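Local coordinates for acyl-CoA N-acyltransferases (NAT) superfamily protein (Arabidopsis thaliana, PDB 6TH0), which probably catalyses the transfer of acetyl from acetyl-CoA to the N-terminal methionine of transmembrane proteins and to lysine side chains of proteins, at residues I29-E34 / Y96-G101; E118-S123 / R130-H135; P142-Y147 / D170-V175. All coordinates share one frame; numbering follows the deposited sequence.

Interaction 1. Residues I29-E34 / Y96-G101; sequences IRYESE and YILTLG. With ACO (acetyl coenzyme *a), chain C.
L98 is where strand 93-102 first comes near Y31, whose ring reaches in from the loop ahead of helix 33-41. The contact is loose here: the Y31 hydroxyl OH lies 4.0 Å from L98 O, a distance that makes it a neighbour and not a bonding partner. At T99 the fit closes up. The methyl CG2 of T99 and the tyrosine ring advance from opposite directions, and T99 CG2 meets Y31 CE1 at 3.6 Å, coming at the ring obliquely. The Y31 ring also stacks with F35, on helix 33-41. CG2 stands beside the backbone N of T99, while OG1 takes the place between N and the carbonyl carbon (chi1 71°). The threonine is thus split in two: its methyl goes to the tyrosine, and its hydroxyl is hydrogen-bonded to T68 OG1 and to H23 NE2. L98 and T99 both face T68 on the neighbouring strand 63-73, forming a classic beta bulge. A bulge in this strand is a hallmark of the GNAT fold, where it accompanies the splaying of the two central parallel strands that admits acetyl-CoA. Past the bulge, L100 turns to the cofactor. Its carbonyl O accepts a nearly straight bond from the pantetheine amide N4P of acetyl-CoA, 2.9 Å long with an angle of 171° at the hydrogen, and its side chain rests against the gem-dimethyl group, L100 CD2 lying 4.0 Å from CDP. G101 follows with its bare CA 3.3 Å from O9P, the carbonyl of the second pantetheine amide, and its backbone pairs with F66.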
loop_
_atom_site.group_PDB
_atom_site.type_symbol
_atom_site.label_atom_id
_atom_site.label_comp_id
_atom_site.label_asym_id
_atom_site.label_seq_id
_atom_site.Cartn_x
_atom_site.Cartn_y
_atom_site.Cartn_z
ATOM N N ILE A 29 -4.481 10.788 4.117
ATOM C CA ILE A 29 -5.633 10.163 4.764
ATOM C C ILE A 29 -5.304 9.904 6.232
ATOM O O ILE A 29 -4.332 9.209 6.549
ATOM C CB ILE A 29 -6.027 8.869 4.035
ATOM C CG1 ILE A 29 -6.151 9.146 2.534
ATOM C CG2 ILE A 29 -7.355 8.343 4.581
ATOM C CD1 ILE A 29 -7.149 10.220 2.193
ATOM N N ARG A 30 -6.121 10.452 7.134
ATOM C CA ARG A 30 -5.900 10.257 8.561
ATOM C C ARG A 30 -6.417 8.908 9.030
ATOM O O ARG A 30 -7.510 8.478 8.653
ATOM C CB ARG A 30 -6.557 11.375 9.369
ATOM C CG ARG A 30 -6.005 12.760 9.090
ATOM C CD ARG A 30 -4.567 12.884 9.602
ATOM N NE ARG A 30 -4.021 14.221 9.363
ATOM C CZ ARG A 30 -3.128 14.535 8.429
ATOM N NH1 ARG A 30 -2.623 13.596 7.640
ATOM N NH2 ARG A 30 -2.718 15.794 8.310
ATOM N N TYR A 31 -5.615 8.253 9.862
ATOM C CA TYR A 31 -5.940 6.978 10.477
ATOM C C TYR A 31 -5.894 7.086 11.993
ATOM O O TYR A 31 -5.101 7.845 12.564
ATOM C CB TYR A 31 -5.009 5.854 10.011
ATOM C CG TYR A 31 -5.279 5.403 8.595
ATOM C CD1 TYR A 31 -4.655 6.011 7.510
ATOM C CD2 TYR A 31 -6.166 4.368 8.344
ATOM C CE1 TYR A 31 -4.915 5.591 6.210
ATOM C CE2 TYR A 31 -6.428 3.945 7.055
ATOM C CZ TYR A 31 -5.799 4.557 5.994
ATOM O OH TYR A 31 -6.064 4.131 4.711
ATOM N N GLU A 32 -6.763 6.316 12.632
ATOM C CA GLU A 32 -6.850 6.290 14.078
ATOM C C GLU A 32 -5.681 5.498 14.651
ATOM O O GLU A 32 -5.036 4.704 13.962
ATOM C CB GLU A 32 -8.168 5.646 14.505
ATOM C CG GLU A 32 -8.305 4.223 13.959
ATOM C CD GLU A 32 -9.530 3.483 14.460
ATOM O OE1 GLU A 32 -10.293 4.052 15.270
ATOM O OE2 GLU A 32 -9.731 2.325 14.033
ATOM N N SER A 33 -5.419 5.715 15.939
ATOM C CA SER A 33 -4.284 5.053 16.569
ATOM C C SER A 33 -4.423 3.534 16.488
ATOM O O SER A 33 -3.428 2.819 16.326
ATOM C CB SER A 33 -4.162 5.513 18.019
ATOM O OG SER A 33 -5.378 5.287 18.711
ATOM N N GLU A 34 -5.653 3.025 16.588
ATOM C CA GLU A 34 -5.862 1.584 16.476
ATOM C C GLU A 34 -5.315 1.044 15.163
ATOM O O GLU A 34 -4.796 -0.076 15.111
ATOM C CB GLU A 34 -7.348 1.246 16.603
ATOM C CG GLU A 34 -7.903 1.279 18.009
ATOM C CD GLU A 34 -7.238 0.261 18.921
ATOM O OE1 GLU A 34 -6.263 -0.388 18.484
ATOM O OE2 GLU A 34 -7.703 0.090 20.068
ATOM N N TYR A 96 -4.942 -5.408 -0.759
ATOM C CA TYR A 96 -5.348 -4.013 -0.907
ATOM C C TYR A 96 -4.293 -3.111 -0.274
ATOM O O TYR A 96 -4.123 -3.116 0.945
ATOM C CB TYR A 96 -6.714 -3.785 -0.245
ATOM C CG TYR A 96 -7.255 -2.373 -0.378
ATOM C CD1 TYR A 96 -7.803 -1.925 -1.581
ATOM C CD2 TYR A 96 -7.233 -1.495 0.706
ATOM C CE1 TYR A 96 -8.298 -0.639 -1.714
ATOM C CE2 TYR A 96 -7.719 -0.203 0.585
ATOM C CZ TYR A 96 -8.250 0.222 -0.617
ATOM O OH TYR A 96 -8.742 1.506 -0.718
ATOM N N ILE A 97 -3.618 -2.300 -1.090
ATOM C CA ILE A 97 -2.653 -1.364 -0.516
ATOM C C ILE A 97 -3.415 -0.230 0.143
ATOM O O ILE A 97 -4.289 0.399 -0.478
ATOM C CB ILE A 97 -1.688 -0.835 -1.586
ATOM C CG1 ILE A 97 -0.724 -1.936 -2.032
ATOM C CG2 ILE A 97 -0.925 0.410 -1.031
ATOM C CD1 ILE A 97 0.011 -1.612 -3.312
ATOM N N LEU A 98 -3.109 0.009 1.417
ATOM C CA LEU A 98 -3.735 1.040 2.228
ATOM C C LEU A 98 -2.927 2.337 2.159
ATOM O O LEU A 98 -3.451 3.387 1.781
ATOM C CB LEU A 98 -3.819 0.589 3.679
ATOM C CG LEU A 98 -4.710 -0.641 3.962
ATOM C CD1 LEU A 98 -4.265 -1.306 5.239
ATOM C CD2 LEU A 98 -6.130 -0.152 4.117
ATOM N N THR A 99 -1.655 2.272 2.535
ATOM C CA THR A 99 -0.833 3.478 2.559
ATOM C C THR A 99 0.532 3.193 1.951
ATOM O O THR A 99 1.002 2.057 1.900
ATOM C CB THR A 99 -0.659 4.019 3.980
ATOM O OG1 THR A 99 0.197 3.151 4.735
ATOM C CG2 THR A 99 -2.002 4.173 4.692
ATOM N N LEU A 100 1.168 4.266 1.478
ATOM C CA LEU A 100 2.485 4.188 0.865
ATOM C C LEU A 100 3.096 5.570 1.012
ATOM O O LEU A 100 2.390 6.548 0.781
ATOM C CB LEU A 100 2.386 3.798 -0.612
ATOM C CG LEU A 100 3.614 3.997 -1.481
ATOM C CD1 LEU A 100 4.644 2.920 -1.179
ATOM C CD2 LEU A 100 3.229 3.976 -2.954
ATOM N N GLY A 101 4.356 5.648 1.433
ATOM C CA GLY A 101 5.019 6.937 1.564
ATOM C C GLY A 101 6.515 6.774 1.653
ATOM O O GLY A 101 7.015 5.760 2.147
HETATM N N1A ACO C . 16.955 8.965 -10.877
HETATM C C2A ACO C . 16.013 9.928 -11.161
HETATM N N3A ACO C . 14.672 9.905 -11.070
HETATM C C4A ACO C . 14.209 8.681 -10.604
HETATM C C5A ACO C . 15.063 7.583 -10.265
HETATM C C6A ACO C . 16.449 7.776 -10.421
HETATM N N6A ACO C . 17.317 6.763 -10.112
HETATM N N7A ACO C . 14.321 6.481 -9.822
HETATM C C8A ACO C . 13.042 6.905 -9.892
HETATM N N9A ACO C . 12.921 8.214 -10.357
HETATM C C1B ACO C . 11.694 8.984 -10.569
HETATM C C2B ACO C . 10.479 8.120 -11.143
HETATM O O2B ACO C . 10.605 7.985 -12.497
HETATM C C3B ACO C . 9.384 9.221 -10.753
HETATM O O3B ACO C . 9.573 10.214 -11.637
HETATM P P3B ACO C . 8.022 11.114 -12.048
HETATM O O7A ACO C . 7.911 11.832 -10.729
HETATM O O8A ACO C . 8.403 11.948 -13.259
HETATM O O9A ACO C . 7.082 9.947 -12.233
HETATM C C4B ACO C . 9.825 9.624 -9.305
HETATM O O4B ACO C . 11.288 9.540 -9.286
HETATM C C5B ACO C . 9.161 8.741 -8.233
HETATM O O5B ACO C . 9.376 7.386 -8.478
HETATM P P1A ACO C . 9.853 6.665 -7.073
HETATM O O1A ACO C . 11.135 7.259 -6.621
HETATM O O2A ACO C . 9.702 5.182 -7.266
HETATM O O3A ACO C . 8.753 7.010 -5.832
HETATM P P2A ACO C . 9.327 7.833 -4.600
HETATM O O4A ACO C . 10.161 7.000 -3.696
HETATM O O5A ACO C . 9.756 9.237 -4.936
HETATM O O6A ACO C . 7.921 8.083 -3.611
HETATM C CBP ACO C . 5.586 8.631 -3.414
HETATM C CCP ACO C . 6.786 8.257 -4.389
HETATM C CDP ACO C . 5.293 7.410 -2.574
HETATM C CEP ACO C . 4.352 9.037 -4.223
HETATM C CAP ACO C . 6.117 9.807 -2.553
HETATM O OAP ACO C . 6.191 11.008 -3.317
HETATM C C9P ACO C . 5.267 10.126 -1.326
HETATM O O9P ACO C . 5.545 9.649 -0.247
HETATM N N8P ACO C . 4.230 11.025 -1.457
HETATM C C7P ACO C . 3.355 11.394 -0.295
HETATM C C6P ACO C . 2.543 10.215 0.155
HETATM C C5P ACO C . 1.635 9.858 -0.969
HETATM O O5P ACO C . 1.103 10.661 -1.721
HETATM N N4P ACO C . 1.403 8.510 -1.154
HETATM C C3P ACO C . 0.527 8.173 -2.275
HETATM C C2P ACO C . -0.201 6.912 -1.976
HETATM S S1P ACO C . -1.317 6.552 -3.418
HETATM C C ACO C . -2.736 7.465 -2.814
HETATM O O ACO C . -3.083 8.521 -3.283
HETATM C CH3 ACO C . -3.434 6.910 -1.683
#

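Interaction 2. Residues E118-S123 / R130-H135; sequences EVVKYS and RGVYLH
V132 turns its two methyls to two different places on helix 111-123. The branch CG1, anti to the valine's own backbone N (chi1 -177°), meets V119 CG1 at 4.0 Å, the two side chains crossing obliquely. The other branch, CG2, lies 4.2 Å from V120 CG2 and nearer still to S123, whose OG comes within 3.5 Å of V132 CG2. V119 and S123 send their CB atoms toward the strand from successive turns of the helix, and V132 fits between them, while V120 only grazes it from one flank. S123 CB also rests over the backbone, 4.1 Å from G131 O. At the backbone angles of G131 a CB would jam against the carbonyl O of R130, which calls for glycine. The S123 hydroxyl folds back on its own helix: OG donates to V120 O, 2.9 Å away, tilted 23° from the carbonyl plane. With an alanine here, V120 O would probably lose this donor and a small gap would open beside V132 CG2. Helix 118-123 runs roughly antiparallel to strand 130-135, with the segment axes 7.9 Å apart, and the pair forms the second half of a beta-alpha-beta unit that starts from strand 93-102. V132 also touches I97 of the adjacent strand. Between helix and strand the contact is thus made by branched apolar groups, with the polar serine bonded inside the helix, so that shape and burial, not directional bonds, hold the helix on the sheet.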
loop_
_atom_site.group_PDB
_atom_site.type_symbol
_atom_site.label_atom_id
_atom_site.label_comp_id
_atom_site.label_asym_id
_atom_site.label_seq_id
_atom_site.Cartn_x
_atom_site.Cartn_y
_atom_site.Cartn_z
ATOM N N GLU A 118 7.379 -5.190 -3.450
ATOM C CA GLU A 118 7.262 -6.124 -2.333
ATOM C C GLU A 118 5.833 -6.625 -2.179
ATOM O O GLU A 118 5.607 -7.814 -1.928
ATOM C CB GLU A 118 7.728 -5.460 -1.037
ATOM C CG GLU A 118 9.209 -5.110 -1.009
ATOM C CD GLU A 118 10.095 -6.335 -1.087
ATOM O OE1 GLU A 118 9.641 -7.410 -0.660
ATOM O OE2 GLU A 118 11.236 -6.230 -1.589
ATOM N N VAL A 119 4.852 -5.736 -2.338
ATOM C CA VAL A 119 3.462 -6.144 -2.183
ATOM C C VAL A 119 3.048 -7.091 -3.306
ATOM O O VAL A 119 2.383 -8.104 -3.067
ATOM C CB VAL A 119 2.547 -4.910 -2.132
ATOM C CG1 VAL A 119 1.100 -5.346 -1.987
ATOM C CG2 VAL A 119 2.956 -3.969 -0.972
ATOM N N VAL A 120 3.438 -6.784 -4.543
ATOM C CA VAL A 120 3.100 -7.652 -5.671
ATOM C C VAL A 120 3.782 -9.004 -5.527
ATOM O O VAL A 120 3.169 -10.056 -5.746
ATOM C CB VAL A 120 3.487 -6.966 -6.996
ATOM C CG1 VAL A 120 3.242 -7.908 -8.182
ATOM C CG2 VAL A 120 2.751 -5.650 -7.149
ATOM N N LYS A 121 5.061 -9.000 -5.153
ATOM C CA LYS A 121 5.776 -10.252 -4.931
ATOM C C LYS A 121 5.140 -11.060 -3.809
ATOM O O LYS A 121 5.101 -12.293 -3.864
ATOM C CB LYS A 121 7.244 -9.936 -4.641
ATOM C CG LYS A 121 8.075 -9.749 -5.909
ATOM C CD LYS A 121 9.476 -9.184 -5.662
ATOM C CE LYS A 121 10.227 -9.828 -4.518
ATOM N NZ LYS A 121 11.256 -8.859 -4.010
ATOM N N TYR A 122 4.637 -10.379 -2.779
ATOM C CA TYR A 122 3.929 -11.068 -1.707
ATOM C C TYR A 122 2.646 -11.706 -2.222
ATOM O O TYR A 122 2.381 -12.885 -1.964
ATOM C CB TYR A 122 3.628 -10.103 -0.555
ATOM C CG TYR A 122 2.858 -10.761 0.573
ATOM C CD1 TYR A 122 3.510 -11.571 1.495
ATOM C CD2 TYR A 122 1.483 -10.589 0.710
ATOM C CE1 TYR A 122 2.822 -12.191 2.525
ATOM C CE2 TYR A 122 0.784 -11.210 1.746
ATOM C CZ TYR A 122 1.463 -12.004 2.644
ATOM O OH TYR A 122 0.790 -12.616 3.673
ATOM N N SER A 123 1.836 -10.940 -2.958
ATOM C CA SER A 123 0.548 -11.441 -3.430
ATOM C C SER A 123 0.713 -12.626 -4.371
ATOM O O SER A 123 -0.162 -13.498 -4.435
ATOM C CB SER A 123 -0.237 -10.332 -4.125
ATOM O OG SER A 123 0.281 -10.083 -5.421
ATOM N N ARG A 130 -5.373 -13.178 -6.075
ATOM C CA ARG A 130 -5.621 -12.825 -7.466
ATOM C C ARG A 130 -4.915 -11.559 -7.902
ATOM O O ARG A 130 -4.872 -11.278 -9.113
ATOM C CB ARG A 130 -7.125 -12.661 -7.708
ATOM C CG ARG A 130 -7.936 -13.920 -7.372
ATOM C CD ARG A 130 -9.426 -13.710 -7.591
ATOM N NE ARG A 130 -10.210 -14.924 -7.386
ATOM C CZ ARG A 130 -10.467 -15.823 -8.333
ATOM N NH1 ARG A 130 -10.000 -15.646 -9.563
ATOM N NH2 ARG A 130 -11.192 -16.901 -8.059
ATOM N N GLY A 131 -4.334 -10.825 -6.981
ATOM C CA GLY A 131 -3.638 -9.610 -7.363
ATOM C C GLY A 131 -3.712 -8.562 -6.273
ATOM O O GLY A 131 -3.982 -8.863 -5.112
ATOM N N VAL A 132 -3.457 -7.321 -6.692
ATOM C CA VAL A 132 -3.331 -6.162 -5.814
ATOM C C VAL A 132 -4.233 -5.058 -6.344
ATOM O O VAL A 132 -4.329 -4.865 -7.560
ATOM C CB VAL A 132 -1.865 -5.670 -5.756
ATOM C CG1 VAL A 132 -1.695 -4.491 -4.776
ATOM C CG2 VAL A 132 -0.917 -6.835 -5.434
ATOM N N TYR A 133 -4.911 -4.343 -5.445
ATOM C CA TYR A 133 -5.663 -3.155 -5.838
ATOM C C TYR A 133 -5.542 -2.094 -4.751
ATOM O O TYR A 133 -5.037 -2.342 -3.653
ATOM C CB TYR A 133 -7.139 -3.465 -6.174
ATOM C CG TYR A 133 -8.108 -3.744 -5.029
ATOM C CD1 TYR A 133 -8.024 -4.914 -4.268
ATOM C CD2 TYR A 133 -9.152 -2.860 -4.752
ATOM C CE1 TYR A 133 -8.932 -5.161 -3.226
ATOM C CE2 TYR A 133 -10.062 -3.104 -3.729
ATOM C CZ TYR A 133 -9.956 -4.256 -2.968
ATOM O OH TYR A 133 -10.880 -4.494 -1.947
ATOM N N LEU A 134 -5.938 -0.880 -5.102
ATOM C CA LEU A 134 -5.820 0.263 -4.212
ATOM C C LEU A 134 -6.581 1.425 -4.830
ATOM O O LEU A 134 -7.031 1.364 -5.978
ATOM C CB LEU A 134 -4.352 0.629 -3.984
ATOM C CG LEU A 134 -3.695 1.175 -5.261
ATOM C CD1 LEU A 134 -2.619 2.141 -4.862
ATOM C CD2 LEU A 134 -3.124 0.077 -6.180
ATOM N N HIS A 135 -6.684 2.500 -4.063
ATOM C CA HIS A 135 -7.258 3.747 -4.528
ATOM C C HIS A 135 -6.212 4.839 -4.391
ATOM O O HIS A 135 -5.478 4.888 -3.401
ATOM C CB HIS A 135 -8.525 4.115 -3.746
ATOM C CG HIS A 135 -9.657 3.156 -3.942
ATOM N ND1 HIS A 135 -9.836 2.038 -3.157
ATOM C CD2 HIS A 135 -10.679 3.164 -4.828
ATOM C CE1 HIS A 135 -10.921 1.395 -3.554
ATOM N NE2 HIS A 135 -11.450 2.058 -4.568
#

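Interaction 3. Residues P142-Y147 / D170-V175; sequences PAIRLY and DSYLFV. With ACO (acetyl coenzyme *a), chain C.
F174, I144 and Y147 bring helix 141-149 and strand 167-177 together. The phenylalanine ring is met on two sides. Y147 places its CB over one face in a CH-pi contact, 4.2 Å from the centroid of the F174 ring and 20° off the normal, though displaced toward the rim. I144 arrives at the edge instead, its CG2 4.0 Å from F174 CZ, the two side chains crossing at about a right angle. The rest of I144 runs on extended (chi2 171°), which carries CD1 to the edge of the second ring, 3.6 Å from Y172 CE2. One isoleucine therefore uses two branches for two aromatic residues that alternate along the strand. Y147 divides its side chain similarly: CB serves F174, but the ring leads away, and its CE2 edge lies 4.1 Å from the thioester sulphur S1P of acetyl-CoA. A143 flanks the same sulphur. Pointing away from the strand, R145 faces the 3'-phosphate of the cofactor: NE bonds to O9A at 3.0 Å and NH1 to O7A at 3.1 Å, both nearly straight, and the bend at chi3 swings the guanidinium so that its edge addresses the phosphate while P142 CA covers one face. This is the helix that follows the second of the splayed central strands of the GNAT fold. Its chemistry is two-sided: an apolar flank, held by dispersion and CH-pi contacts, packs on the strand, and the charged flank, with its paired donors, probably offsets the phosphate's negative charge and fixes its position.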
loop_
_atom_site.group_PDB
_atom_site.type_symbol
_atom_site.label_atom_id
_atom_site.label_comp_id
_atom_site.label_asym_id
_atom_site.label_seq_id
_atom_site.Cartn_x
_atom_site.Cartn_y
_atom_site.Cartn_z
ATOM N N PRO A 142 1.871 12.209 -9.375
ATOM C CA PRO A 142 3.032 11.329 -9.155
ATOM C C PRO A 142 2.637 9.908 -8.796
ATOM O O PRO A 142 3.250 8.950 -9.295
ATOM C CB PRO A 142 3.784 12.033 -8.021
ATOM C CG PRO A 142 3.479 13.480 -8.258
ATOM C CD PRO A 142 2.048 13.524 -8.732
ATOM N N ALA A 143 1.604 9.751 -7.965
ATOM C CA ALA A 143 1.130 8.418 -7.600
ATOM C C ALA A 143 0.534 7.701 -8.805
ATOM O O ALA A 143 0.803 6.519 -9.017
ATOM C CB ALA A 143 0.105 8.525 -6.475
ATOM N N ILE A 144 -0.285 8.398 -9.596
ATOM C CA ILE A 144 -0.824 7.808 -10.826
ATOM C C ILE A 144 0.303 7.314 -11.731
ATOM O O ILE A 144 0.266 6.182 -12.228
ATOM C CB ILE A 144 -1.732 8.819 -11.547
ATOM C CG1 ILE A 144 -2.963 9.123 -10.682
ATOM C CG2 ILE A 144 -2.092 8.336 -12.959
ATOM C CD1 ILE A 144 -3.809 10.274 -11.219
ATOM N N ARG A 145 1.319 8.156 -11.978
ATOM C CA ARG A 145 2.436 7.732 -12.827
ATOM C C ARG A 145 3.161 6.521 -12.246
ATOM O O ARG A 145 3.635 5.650 -12.992
ATOM C CB ARG A 145 3.420 8.887 -13.042
ATOM C CG ARG A 145 2.839 10.071 -13.799
ATOM C CD ARG A 145 3.910 11.066 -14.282
ATOM N NE ARG A 145 4.731 11.596 -13.192
ATOM C CZ ARG A 145 4.449 12.704 -12.505
ATOM N NH1 ARG A 145 5.256 13.110 -11.532
ATOM N NH2 ARG A 145 3.354 13.403 -12.778
ATOM N N LEU A 146 3.306 6.480 -10.922
ATOM C CA LEU A 146 4.010 5.380 -10.260
ATOM C C LEU A 146 3.283 4.055 -10.463
ATOM O O LEU A 146 3.888 3.036 -10.821
ATOM C CB LEU A 146 4.151 5.690 -8.764
ATOM C CG LEU A 146 4.747 4.621 -7.843
ATOM C CD1 LEU A 146 6.157 4.277 -8.264
ATOM C CD2 LEU A 146 4.718 5.103 -6.378
ATOM N N TYR A 147 1.986 4.035 -10.208
ATOM C CA TYR A 147 1.285 2.761 -10.325
ATOM C C TYR A 147 1.187 2.326 -11.781
ATOM O O TYR A 147 1.335 1.136 -12.090
ATOM C CB TYR A 147 -0.073 2.860 -9.637
ATOM C CG TYR A 147 0.057 2.721 -8.127
ATOM C CD1 TYR A 147 0.330 1.488 -7.544
ATOM C CD2 TYR A 147 -0.041 3.825 -7.286
ATOM C CE1 TYR A 147 0.467 1.350 -6.184
ATOM C CE2 TYR A 147 0.101 3.698 -5.924
ATOM C CZ TYR A 147 0.361 2.458 -5.377
ATOM O OH TYR A 147 0.493 2.312 -4.022
ATOM N N ASP A 170 -12.039 12.909 -5.101
ATOM C CA ASP A 170 -12.269 11.674 -5.844
ATOM C C ASP A 170 -11.029 10.780 -5.782
ATOM O O ASP A 170 -9.917 11.229 -5.482
ATOM C CB ASP A 170 -12.609 11.976 -7.308
ATOM C CG ASP A 170 -13.882 12.785 -7.464
ATOM O OD1 ASP A 170 -14.624 12.954 -6.472
ATOM O OD2 ASP A 170 -14.140 13.263 -8.594
ATOM N N SER A 171 -11.223 9.494 -6.072
ATOM C CA SER A 171 -10.106 8.568 -6.164
ATOM C C SER A 171 -10.152 7.839 -7.499
ATOM O O SER A 171 -11.168 7.834 -8.204
ATOM C CB SER A 171 -10.122 7.545 -5.019
ATOM O OG SER A 171 -11.210 6.646 -5.189
ATOM N N TYR A 172 -9.009 7.279 -7.879
ATOM C CA TYR A 172 -8.946 6.305 -8.961
ATOM C C TYR A 172 -8.715 4.921 -8.378
ATOM O O TYR A 172 -7.854 4.743 -7.511
ATOM C CB TYR A 172 -7.825 6.605 -9.958
ATOM C CG TYR A 172 -8.058 7.790 -10.837
ATOM C CD1 TYR A 172 -9.169 7.861 -11.658
ATOM C CD2 TYR A 172 -7.125 8.819 -10.902
ATOM C CE1 TYR A 172 -9.368 8.938 -12.506
ATOM C CE2 TYR A 172 -7.308 9.894 -11.762
ATOM C CZ TYR A 172 -8.433 9.956 -12.536
ATOM O OH TYR A 172 -8.628 11.027 -13.361
ATOM N N LEU A 173 -9.479 3.946 -8.862
ATOM C CA LEU A 173 -9.230 2.542 -8.545
ATOM C C LEU A 173 -8.136 1.997 -9.463
ATOM O O LEU A 173 -8.224 2.152 -10.680
ATOM C CB LEU A 173 -10.507 1.732 -8.742
ATOM C CG LEU A 173 -10.333 0.205 -8.776
ATOM C CD1 LEU A 173 -9.929 -0.290 -7.394
ATOM C CD2 LEU A 173 -11.594 -0.512 -9.282
ATOM N N PHE A 174 -7.086 1.398 -8.886
ATOM C CA PHE A 174 -6.009 0.783 -9.665
ATOM C C PHE A 174 -5.940 -0.690 -9.314
ATOM O O PHE A 174 -6.066 -1.045 -8.152
ATOM C CB PHE A 174 -4.624 1.405 -9.403
ATOM C CG PHE A 174 -4.315 2.619 -10.226
ATOM C CD1 PHE A 174 -3.622 2.503 -11.417
ATOM C CD2 PHE A 174 -4.669 3.888 -9.775
ATOM C CE1 PHE A 174 -3.311 3.646 -12.175
ATOM C CE2 PHE A 174 -4.367 5.009 -10.510
ATOM C CZ PHE A 174 -3.686 4.893 -11.702
ATOM N N VAL A 175 -5.762 -1.558 -10.319
ATOM C CA VAL A 175 -5.708 -2.998 -10.085
ATOM C C VAL A 175 -4.520 -3.593 -10.825
ATOM O O VAL A 175 -4.142 -3.122 -11.904
ATOM C CB VAL A 175 -7.013 -3.720 -10.498
ATOM C CG1 VAL A 175 -8.207 -3.118 -9.786
ATOM C CG2 VAL A 175 -7.197 -3.675 -12.007
HETATM N N1A ACO C . 16.955 8.965 -10.877
HETATM C C2A ACO C . 16.013 9.928 -11.161
HETATM N N3A ACO C . 14.672 9.905 -11.070
HETATM C C4A ACO C . 14.209 8.681 -10.604
HETATM C C5A ACO C . 15.063 7.583 -10.265
HETATM C C6A ACO C . 16.449 7.776 -10.421
HETATM N N6A ACO C . 17.317 6.763 -10.112
HETATM N N7A ACO C . 14.321 6.481 -9.822
HETATM C C8A ACO C . 13.042 6.905 -9.892
HETATM N N9A ACO C . 12.921 8.214 -10.357
HETATM C C1B ACO C . 11.694 8.984 -10.569
HETATM C C2B ACO C . 10.479 8.120 -11.143
HETATM O O2B ACO C . 10.605 7.985 -12.497
HETATM C C3B ACO C . 9.384 9.221 -10.753
HETATM O O3B ACO C . 9.573 10.214 -11.637
HETATM P P3B ACO C . 8.022 11.114 -12.048
HETATM O O7A ACO C . 7.911 11.832 -10.729
HETATM O O8A ACO C . 8.403 11.948 -13.259
HETATM O O9A ACO C . 7.082 9.947 -12.233
HETATM C C4B ACO C . 9.825 9.624 -9.305
HETATM O O4B ACO C . 11.288 9.540 -9.286
HETATM C C5B ACO C . 9.161 8.741 -8.233
HETATM O O5B ACO C . 9.376 7.386 -8.478
HETATM P P1A ACO C . 9.853 6.665 -7.073
HETATM O O1A ACO C . 11.135 7.259 -6.621
HETATM O O2A ACO C . 9.702 5.182 -7.266
HETATM O O3A ACO C . 8.753 7.010 -5.832
HETATM P P2A ACO C . 9.327 7.833 -4.600
HETATM O O4A ACO C . 10.161 7.000 -3.696
HETATM O O5A ACO C . 9.756 9.237 -4.936
HETATM O O6A ACO C . 7.921 8.083 -3.611
HETATM C CBP ACO C . 5.586 8.631 -3.414
HETATM C CCP ACO C . 6.786 8.257 -4.389
HETATM C CDP ACO C . 5.293 7.410 -2.574
HETATM C CEP ACO C . 4.352 9.037 -4.223
HETATM C CAP ACO C . 6.117 9.807 -2.553
HETATM O OAP ACO C . 6.191 11.008 -3.317
HETATM C C9P ACO C . 5.267 10.126 -1.326
HETATM O O9P ACO C . 5.545 9.649 -0.247
HETATM N N8P ACO C . 4.230 11.025 -1.457
HETATM C C7P ACO C . 3.355 11.394 -0.295
HETATM C C6P ACO C . 2.543 10.215 0.155
HETATM C C5P ACO C . 1.635 9.858 -0.969
HETATM O O5P ACO C . 1.103 10.661 -1.721
HETATM N N4P ACO C . 1.403 8.510 -1.154
HETATM C C3P ACO C . 0.527 8.173 -2.275
HETATM C C2P ACO C . -0.201 6.912 -1.976
HETATM S S1P ACO C . -1.317 6.552 -3.418
HETATM C C ACO C . -2.736 7.465 -2.814
HETATM O O ACO C . -3.083 8.521 -3.283
HETATM C CH3 ACO C . -3.434 6.910 -1.683
#

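In the fold
The three contacts follow one another along the chain without interleaving, and their centres lie 14 to 16 Å apart round one mixed seven-stranded sheet. Strand 93-102 of interaction 1, strand 129-137 of interaction 2 and strand 167-177 of interaction 3 are successive neighbours in it. Probable backbone hydrogen bonds join these neighbours: I97 N with Y133 O, and L134 O with F174 N. Y96 OH and H135 ND1 are hydrogen-bonded between the first two. Helix 111-123, one side of interaction 2, links strand 93-102 to strand 129-137; helix 141-149 starts just after the latter. Y147 touches both L100 and L134, and interactions 1 and 3 grip acetyl-CoA, so strands and helices of the GNAT core also line the cofactor site.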